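Local coordinates for uncharacterized protein 14 (Sulfolobus islandicus filamentous virus, PDB 2H36) that is of unknown function but belongs to the AcrID1 family, and so probably acts as an anti-CRISPR inhibitor of the type I-D system of its archaeal host, at residues 27-38 against 102-110. Residues are numbered along the deposited sequence; the frame is centred on the assembly and turned at random.
Sequences LDFLFMEKVSEF and YEVQGWREK
Phe38 lays its ring flat against the backbone of Gly106, whose amide N sits 3.6 Å above the ring plane and over its centre. Because CG takes the position between the backbone N and the carbonyl carbon (chi1 71°), the ring folds across onto the neighbouring strand, and Phe38 CE2 comes to 3.5 Å from Gly106 CA. Gly106 has no side chain to hold the ring off. Leu30 CG covers the opposite face, offset toward the rim, while Val104 CG1 touches the ring edge at CE1 (3.8 Å). Leu27 reaches the same valine more loosely through CD2.

Under the ring, Phe38 and Gly106 form an antiparallel hydrogen-bonded pair, the shorter and straighter bond running from Gly106 N to Phe38 O (2.9 Å). An aromatic ring spread over a cross-strand glycine in this way is the arrangement known as aromatic rescue of glycine. The pairing continues through Ile40 with Val104, joining strands 37-42 and 98-109 edge to edge; Phe38 and Val104 lie on the face that helix 19-30 covers through Leu27 and Leu30.

Between that helix and its strand, the connecting loop is gripped by Arg108. Its NE gives a nearly straight bond to Val35 O (3.3 Å, 165°), with the oxygen in the guanidinium plane. NH2 hydrogen-bonds to Phe31 O (2.9 Å), coming from above the carbonyl plane, and makes a weak bond to the carbonyl O of Met32, the residue that opens a type I turn ending at Val35. NH1 has a salt bridge to Glu80, so NE, NH2 and NH1 each have a partner, which fixes the group's rotation.

At the exposed end of the pairing, the strand backbones meet in a CH···O contact from Trp107 CA to Ser36 O. The face that carries Glu37 and Trp107 is looser, and Glu37 is exposed to solvent. Glu37 CB and Trp107 CB merely brush at 4.1 Å; the indole turns away from Glu37, its NE1 bonded to Glu109 OE2.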
ATOM      1  N   LEU A  27      -3.892   6.327   1.539  1.00 27.49           N
ATOM      2  CA  LEU A  27      -4.645   5.279   2.205  1.00 26.83           C
ATOM      3  C   LEU A  27      -5.160   5.869   3.512  1.00 26.71           C
ATOM      4  O   LEU A  27      -6.354   5.862   3.756  1.00 26.39           O
ATOM      5  CB  LEU A  27      -3.843   3.985   2.279  1.00 26.77           C
ATOM      6  CG  LEU A  27      -3.646   3.183   0.984  1.00 26.37           C
ATOM      7  CD1 LEU A  27      -2.959   1.852   1.294  1.00 26.99           C
ATOM      8  CD2 LEU A  27      -4.935   2.914   0.260  1.00 25.02           C
ATOM      9  N   ASP A  28      -4.261   6.412   4.326  1.00 27.15           N
ATOM     10  CA  ASP A  28      -4.660   7.092   5.567  1.00 27.51           C
ATOM     11  C   ASP A  28      -6.010   7.769   5.412  1.00 27.27           C
ATOM     12  O   ASP A  28      -6.900   7.590   6.245  1.00 27.39           O
ATOM     13  CB  ASP A  28      -3.630   8.162   5.966  1.00 27.95           C
ATOM     14  CG  ASP A  28      -2.673   7.689   7.042  1.00 29.16           C
ATOM     15  OD1 ASP A  28      -2.146   8.557   7.791  1.00 29.85           O
ATOM     16  OD2 ASP A  28      -2.461   6.455   7.143  1.00 30.52           O
ATOM     17  N   PHE A  29      -6.138   8.553   4.340  1.00 27.03           N
ATOM     18  CA  PHE A  29      -7.345   9.326   4.047  1.00 26.59           C
ATOM     19  C   PHE A  29      -8.484   8.385   3.699  1.00 26.75           C
ATOM     20  O   PHE A  29      -9.547   8.411   4.319  1.00 26.75           O
ATOM     21  CB  PHE A  29      -7.080  10.302   2.889  1.00 25.87           C
ATOM     22  CG  PHE A  29      -8.272  11.117   2.500  1.00 25.00           C
ATOM     23  CD1 PHE A  29      -8.819  12.043   3.382  1.00 24.48           C
ATOM     24  CD2 PHE A  29      -8.853  10.963   1.251  1.00 23.92           C
ATOM     25  CE1 PHE A  29      -9.929  12.799   3.022  1.00 24.34           C
ATOM     26  CE2 PHE A  29      -9.967  11.713   0.884  1.00 23.38           C
ATOM     27  CZ  PHE A  29     -10.501  12.633   1.768  1.00 24.24           C
ATOM     28  N   LEU A  30      -8.210   7.530   2.721  1.00 27.02           N
ATOM     29  CA  LEU A  30      -9.169   6.615   2.136  1.00 27.37           C
ATOM     30  C   LEU A  30      -9.721   5.562   3.101  1.00 27.68           C
ATOM     31  O   LEU A  30     -10.710   4.892   2.796  1.00 28.13           O
ATOM     32  CB  LEU A  30      -8.501   5.929   0.937  1.00 27.30           C
ATOM     33  CG  LEU A  30      -8.625   6.526  -0.475  1.00 26.69           C
ATOM     34  CD1 LEU A  30      -9.387   7.840  -0.548  1.00 24.73           C
ATOM     35  CD2 LEU A  30      -7.252   6.634  -1.129  1.00 26.02           C
ATOM     36  N   PHE A  31      -9.080   5.417   4.256  1.00 27.88           N
ATOM     37  CA  PHE A  31      -9.480   4.426   5.248  1.00 27.82           C
ATOM     38  C   PHE A  31     -10.426   5.001   6.277  1.00 27.47           C
ATOM     39  O   PHE A  31     -10.986   4.266   7.085  1.00 27.70           O
ATOM     40  CB  PHE A  31      -8.255   3.823   5.940  1.00 28.34           C
ATOM     41  CG  PHE A  31      -7.905   2.457   5.446  1.00 29.54           C
ATOM     42  CD1 PHE A  31      -8.189   1.331   6.230  0.70 30.71           C
ATOM     43  CD2 PHE A  31      -7.310   2.285   4.193  0.70 29.97           C
ATOM     44  CE1 PHE A  31      -7.877   0.050   5.783  0.70 30.83           C
ATOM     45  CE2 PHE A  31      -6.992   1.017   3.726  0.70 30.37           C
ATOM     46  CZ  PHE A  31      -7.276  -0.108   4.522  0.70 30.80           C
ATOM     47  N   MET A  32     -10.626   6.310   6.253  1.00 27.06           N
ATOM     48  CA  MET A  32     -11.504   6.927   7.237  1.00 26.94           C
ATOM     49  C   MET A  32     -12.927   6.367   7.184  1.00 26.55           C
ATOM     50  O   MET A  32     -13.422   5.982   6.122  1.00 26.31           O
ATOM     51  CB  MET A  32     -11.489   8.443   7.114  0.80 26.62           C
ATOM     52  CG  MET A  32     -10.201   9.046   7.618  0.80 26.89           C
ATOM     53  SD  MET A  32     -10.232  10.825   7.451  0.80 27.86           S
ATOM     54  CE  MET A  32     -11.013  10.962   5.834  0.80 27.08           C
ATOM     55  N   GLU A  33     -13.560   6.320   8.354  1.00 26.35           N
ATOM     56  CA  GLU A  33     -14.898   5.771   8.530  1.00 25.99           C
ATOM     57  C   GLU A  33     -15.906   6.309   7.504  1.00 25.85           C
ATOM     58  O   GLU A  33     -16.853   5.611   7.128  1.00 25.98           O
ATOM     59  CB  GLU A  33     -15.380   6.063   9.949  0.70 25.93           C
ATOM     60  CG  GLU A  33     -16.166   4.940  10.597  0.70 26.11           C
ATOM     61  CD  GLU A  33     -16.767   5.357  11.934  0.70 26.58           C
ATOM     62  OE1 GLU A  33     -17.218   6.520  12.048  0.70 26.10           O
ATOM     63  OE2 GLU A  33     -16.790   4.523  12.872  0.70 26.51           O
ATOM     64  N   LYS A  34     -15.692   7.540   7.041  1.00 25.55           N
ATOM     65  CA  LYS A  34     -16.641   8.191   6.140  1.00 25.12           C
ATOM     66  C   LYS A  34     -16.509   7.671   4.715  1.00 24.83           C
ATOM     67  O   LYS A  34     -17.507   7.603   3.993  1.00 25.14           O
ATOM     68  CB  LYS A  34     -16.705   9.709   6.367  0.70 25.26           C
ATOM     69  CG  LYS A  34     -15.415  10.356   6.816  0.70 25.79           C
ATOM     70  CD  LYS A  34     -14.778  11.153   5.698  0.70 26.42           C
ATOM     71  CE  LYS A  34     -13.951  12.292   6.279  0.70 26.80           C
ATOM     72  NZ  LYS A  34     -14.784  13.291   7.026  0.70 26.53           N
ATOM     73  N   VAL A  35     -15.304   7.285   4.312  1.00 24.13           N
ATOM     74  CA  VAL A  35     -15.138   6.720   2.974  1.00 23.53           C
ATOM     75  C   VAL A  35     -15.805   5.340   2.931  1.00 23.32           C
ATOM     76  O   VAL A  35     -15.429   4.448   3.682  1.00 23.45           O
ATOM     77  CB  VAL A  35     -13.648   6.602   2.590  1.00 23.42           C
ATOM     78  CG1 VAL A  35     -13.493   5.988   1.193  1.00 23.10           C
ATOM     79  CG2 VAL A  35     -12.980   7.952   2.654  1.00 22.84           C
ATOM     80  N   SER A  36     -16.797   5.155   2.073  1.00 23.20           N
ATOM     81  CA  SER A  36     -17.422   3.830   1.957  1.00 23.22           C
ATOM     82  C   SER A  36     -16.684   2.953   0.961  1.00 23.22           C
ATOM     83  O   SER A  36     -16.622   1.736   1.134  1.00 23.46           O
ATOM     84  CB  SER A  36     -18.898   3.923   1.600  1.00 23.02           C
ATOM     85  OG  SER A  36     -19.047   4.532   0.336  1.00 23.23           O
ATOM     86  N   GLU A  37     -16.071   3.591  -0.044  1.00 23.18           N
ATOM     87  CA  GLU A  37     -15.269   2.865  -1.032  1.00 23.18           C
ATOM     88  C   GLU A  37     -14.497   3.763  -1.990  1.00 23.28           C
ATOM     89  O   GLU A  37     -14.986   4.817  -2.414  1.00 23.42           O
ATOM     90  CB  GLU A  37     -16.082   1.946  -1.942  1.00 23.19           C
ATOM     91  CG  GLU A  37     -16.988   2.671  -2.926  1.00 23.04           C
ATOM     92  CD  GLU A  37     -17.938   1.746  -3.631  1.00 23.53           C
ATOM     93  OE1 GLU A  37     -17.511   0.649  -4.055  1.00 24.75           O
ATOM     94  OE2 GLU A  37     -19.118   2.115  -3.762  1.00 24.32           O
ATOM     95  N   PHE A  38     -13.298   3.324  -2.342  1.00 23.21           N
ATOM     96  CA  PHE A  38     -12.478   4.046  -3.282  1.00 23.72           C
ATOM     97  C   PHE A  38     -11.885   3.023  -4.223  1.00 24.57           C
ATOM     98  O   PHE A  38     -11.805   1.843  -3.888  1.00 24.83           O
ATOM     99  CB  PHE A  38     -11.345   4.791  -2.558  1.00 23.74           C
ATOM    100  CG  PHE A  38     -10.287   3.882  -2.003  1.00 23.38           C
ATOM    101  CD1 PHE A  38      -9.196   3.507  -2.782  1.00 23.58           C
ATOM    102  CD2 PHE A  38     -10.393   3.381  -0.712  1.00 23.13           C
ATOM    103  CE1 PHE A  38      -8.230   2.636  -2.284  1.00 24.33           C
ATOM    104  CE2 PHE A  38      -9.434   2.522  -0.204  1.00 23.37           C
ATOM    105  CZ  PHE A  38      -8.351   2.142  -0.991  1.00 24.12           C
ATOM    106  N   TYR A 102      -0.816  -2.194  -9.938  1.00 26.54           N
ATOM    107  CA  TYR A 102      -1.622  -1.622 -11.001  1.00 27.32           C
ATOM    108  C   TYR A 102      -2.959  -1.086 -10.494  1.00 28.57           C
ATOM    109  O   TYR A 102      -3.550  -0.204 -11.118  1.00 28.88           O
ATOM    110  CB  TYR A 102      -1.830  -2.628 -12.113  1.00 26.47           C
ATOM    111  CG  TYR A 102      -0.603  -2.832 -12.958  1.00 26.28           C
ATOM    112  CD1 TYR A 102       0.400  -3.739 -12.575  1.00 25.38           C
ATOM    113  CD2 TYR A 102      -0.435  -2.123 -14.146  1.00 25.63           C
ATOM    114  CE1 TYR A 102       1.540  -3.927 -13.358  1.00 24.42           C
ATOM    115  CE2 TYR A 102       0.698  -2.306 -14.936  1.00 25.29           C
ATOM    116  CZ  TYR A 102       1.678  -3.208 -14.538  1.00 25.28           C
ATOM    117  OH  TYR A 102       2.788  -3.384 -15.332  1.00 25.76           O
ATOM    118  N   GLU A 103      -3.416  -1.586  -9.348  1.00 29.85           N
ATOM    119  CA  GLU A 103      -4.730  -1.210  -8.846  1.00 31.63           C
ATOM    120  C   GLU A 103      -5.113  -1.445  -7.379  1.00 31.55           C
ATOM    121  O   GLU A 103      -4.973  -2.556  -6.852  1.00 31.92           O
ATOM    122  CB  GLU A 103      -5.808  -2.046  -9.556  1.00 31.25           C
ATOM    123  CG  GLU A 103      -7.234  -1.650  -9.208  1.00 33.34           C
ATOM    124  CD  GLU A 103      -8.279  -2.314 -10.101  1.00 34.15           C
ATOM    125  OE1 GLU A 103      -7.993  -2.588 -11.298  1.00 37.02           O
ATOM    126  OE2 GLU A 103      -9.410  -2.538  -9.600  1.00 37.98           O
ATOM    127  N   VAL A 104      -5.574  -0.384  -6.723  1.00 31.67           N
ATOM    128  CA  VAL A 104      -5.977  -0.501  -5.329  1.00 32.01           C
ATOM    129  C   VAL A 104      -7.462  -0.194  -5.209  1.00 32.31           C
ATOM    130  O   VAL A 104      -7.989   0.726  -5.854  1.00 33.00           O
ATOM    131  CB  VAL A 104      -5.215   0.445  -4.369  1.00 32.18           C
ATOM    132  CG1 VAL A 104      -5.488   0.043  -2.910  1.00 32.17           C
ATOM    133  CG2 VAL A 104      -3.723   0.438  -4.643  1.00 31.73           C
ATOM    134  N   GLN A 105      -8.128  -0.958  -4.356  1.00 31.74           N
ATOM    135  CA  GLN A 105      -9.543  -0.859  -4.186  1.00 30.99           C
ATOM    136  C   GLN A 105      -9.827  -1.038  -2.713  1.00 30.66           C
ATOM    137  O   GLN A 105      -9.150  -1.823  -2.037  1.00 30.71           O
ATOM    138  CB  GLN A 105     -10.165  -1.989  -4.957  1.00 31.14           C
ATOM    139  CG  GLN A 105     -11.593  -1.804  -5.328  1.00 32.34           C
ATOM    140  CD  GLN A 105     -11.927  -2.670  -6.503  1.00 34.38           C
ATOM    141  OE1 GLN A 105     -11.319  -3.734  -6.694  1.00 34.66           O
ATOM    142  NE2 GLN A 105     -12.876  -2.223  -7.318  1.00 35.75           N
ATOM    143  N   GLY A 106     -10.812  -0.303  -2.209  1.00 30.07           N
ATOM    144  CA  GLY A 106     -11.239  -0.438  -0.827  1.00 29.59           C
ATOM    145  C   GLY A 106     -12.745  -0.455  -0.724  1.00 29.50           C
ATOM    146  O   GLY A 106     -13.438   0.177  -1.525  1.00 29.97           O
ATOM    147  N   TRP A 107     -13.260  -1.193   0.253  1.00 29.14           N
ATOM    148  CA  TRP A 107     -14.701  -1.213   0.535  1.00 28.56           C
ATOM    149  C   TRP A 107     -14.970  -1.886   1.887  1.00 28.59           C
ATOM    150  O   TRP A 107     -14.069  -2.509   2.468  1.00 28.35           O
ATOM    151  CB  TRP A 107     -15.505  -1.862  -0.618  1.00 27.99           C
ATOM    152  CG  TRP A 107     -15.270  -3.333  -0.816  1.00 27.64           C
ATOM    153  CD1 TRP A 107     -16.067  -4.351  -0.389  1.00 26.85           C
ATOM    154  CD2 TRP A 107     -14.160  -3.952  -1.496  1.00 28.70           C
ATOM    155  NE1 TRP A 107     -15.530  -5.564  -0.749  1.00 26.71           N
ATOM    156  CE2 TRP A 107     -14.362  -5.351  -1.433  1.00 27.82           C
ATOM    157  CE3 TRP A 107     -13.005  -3.459  -2.141  1.00 28.06           C
ATOM    158  CZ2 TRP A 107     -13.453  -6.268  -1.982  1.00 27.71           C
ATOM    159  CZ3 TRP A 107     -12.105  -4.369  -2.689  1.00 27.17           C
ATOM    160  CH2 TRP A 107     -12.337  -5.760  -2.606  1.00 27.53           C
ATOM    161  N   ARG A 108     -16.198  -1.732   2.388  1.00 28.72           N
ATOM    162  CA  ARG A 108     -16.622  -2.348   3.644  1.00 28.68           C
ATOM    163  C   ARG A 108     -17.787  -3.325   3.442  1.00 29.19           C
ATOM    164  O   ARG A 108     -18.627  -3.121   2.575  1.00 29.07           O
ATOM    165  CB  ARG A 108     -16.993  -1.271   4.665  1.00 28.43           C
ATOM    166  CG  ARG A 108     -15.892  -0.268   4.942  1.00 27.48           C
ATOM    167  CD  ARG A 108     -16.358   0.839   5.866  1.00 26.87           C
ATOM    168  NE  ARG A 108     -15.455   1.990   5.827  1.00 26.79           N
ATOM    169  CZ  ARG A 108     -14.465   2.201   6.693  1.00 27.10           C
ATOM    170  NH1 ARG A 108     -14.245   1.339   7.672  1.00 27.11           N
ATOM    171  NH2 ARG A 108     -13.687   3.273   6.587  1.00 26.29           N
ATOM    172  N   GLU A 109     -17.811  -4.392   4.242  1.00 30.00           N
ATOM    173  CA  GLU A 109     -18.889  -5.392   4.240  1.00 30.89           C
ATOM    174  C   GLU A 109     -19.344  -5.808   5.637  1.00 31.25           C
ATOM    175  O   GLU A 109     -18.532  -5.822   6.564  1.00 31.69           O
ATOM    176  CB  GLU A 109     -18.382  -6.726   3.691  1.00 31.01           C
ATOM    177  CG  GLU A 109     -18.417  -6.864   2.184  1.00 32.03           C
ATOM    178  CD  GLU A 109     -17.422  -7.898   1.676  1.00 33.76           C
ATOM    179  OE1 GLU A 109     -16.850  -8.658   2.493  1.00 34.41           O
ATOM    180  OE2 GLU A 109     -17.199  -7.943   0.449  1.00 34.40           O
ATOM    181  N   LYS A 110     -20.627  -6.157   5.780  1.00 31.36           N
ATOM    182  CA  LYS A 110     -21.138  -6.651   7.061  1.00 31.39           C
ATOM    183  C   LYS A 110     -20.676  -8.099   7.271  1.00 31.55           C
ATOM    184  O   LYS A 110     -20.626  -8.901   6.334  1.00 31.61           O
ATOM    185  CB  LYS A 110     -22.667  -6.576   7.114  0.60 31.47           C
ATOM    186  CG  LYS A 110     -23.247  -5.172   6.982  0.60 31.48           C
ATOM    187  CD  LYS A 110     -24.770  -5.249   6.870  0.60 31.67           C
ATOM    188  CE  LYS A 110     -25.323  -4.047   6.123  0.60 31.46           C
ATOM    189  NZ  LYS A 110     -26.770  -4.418   5.592  0.60 30.82           N
TER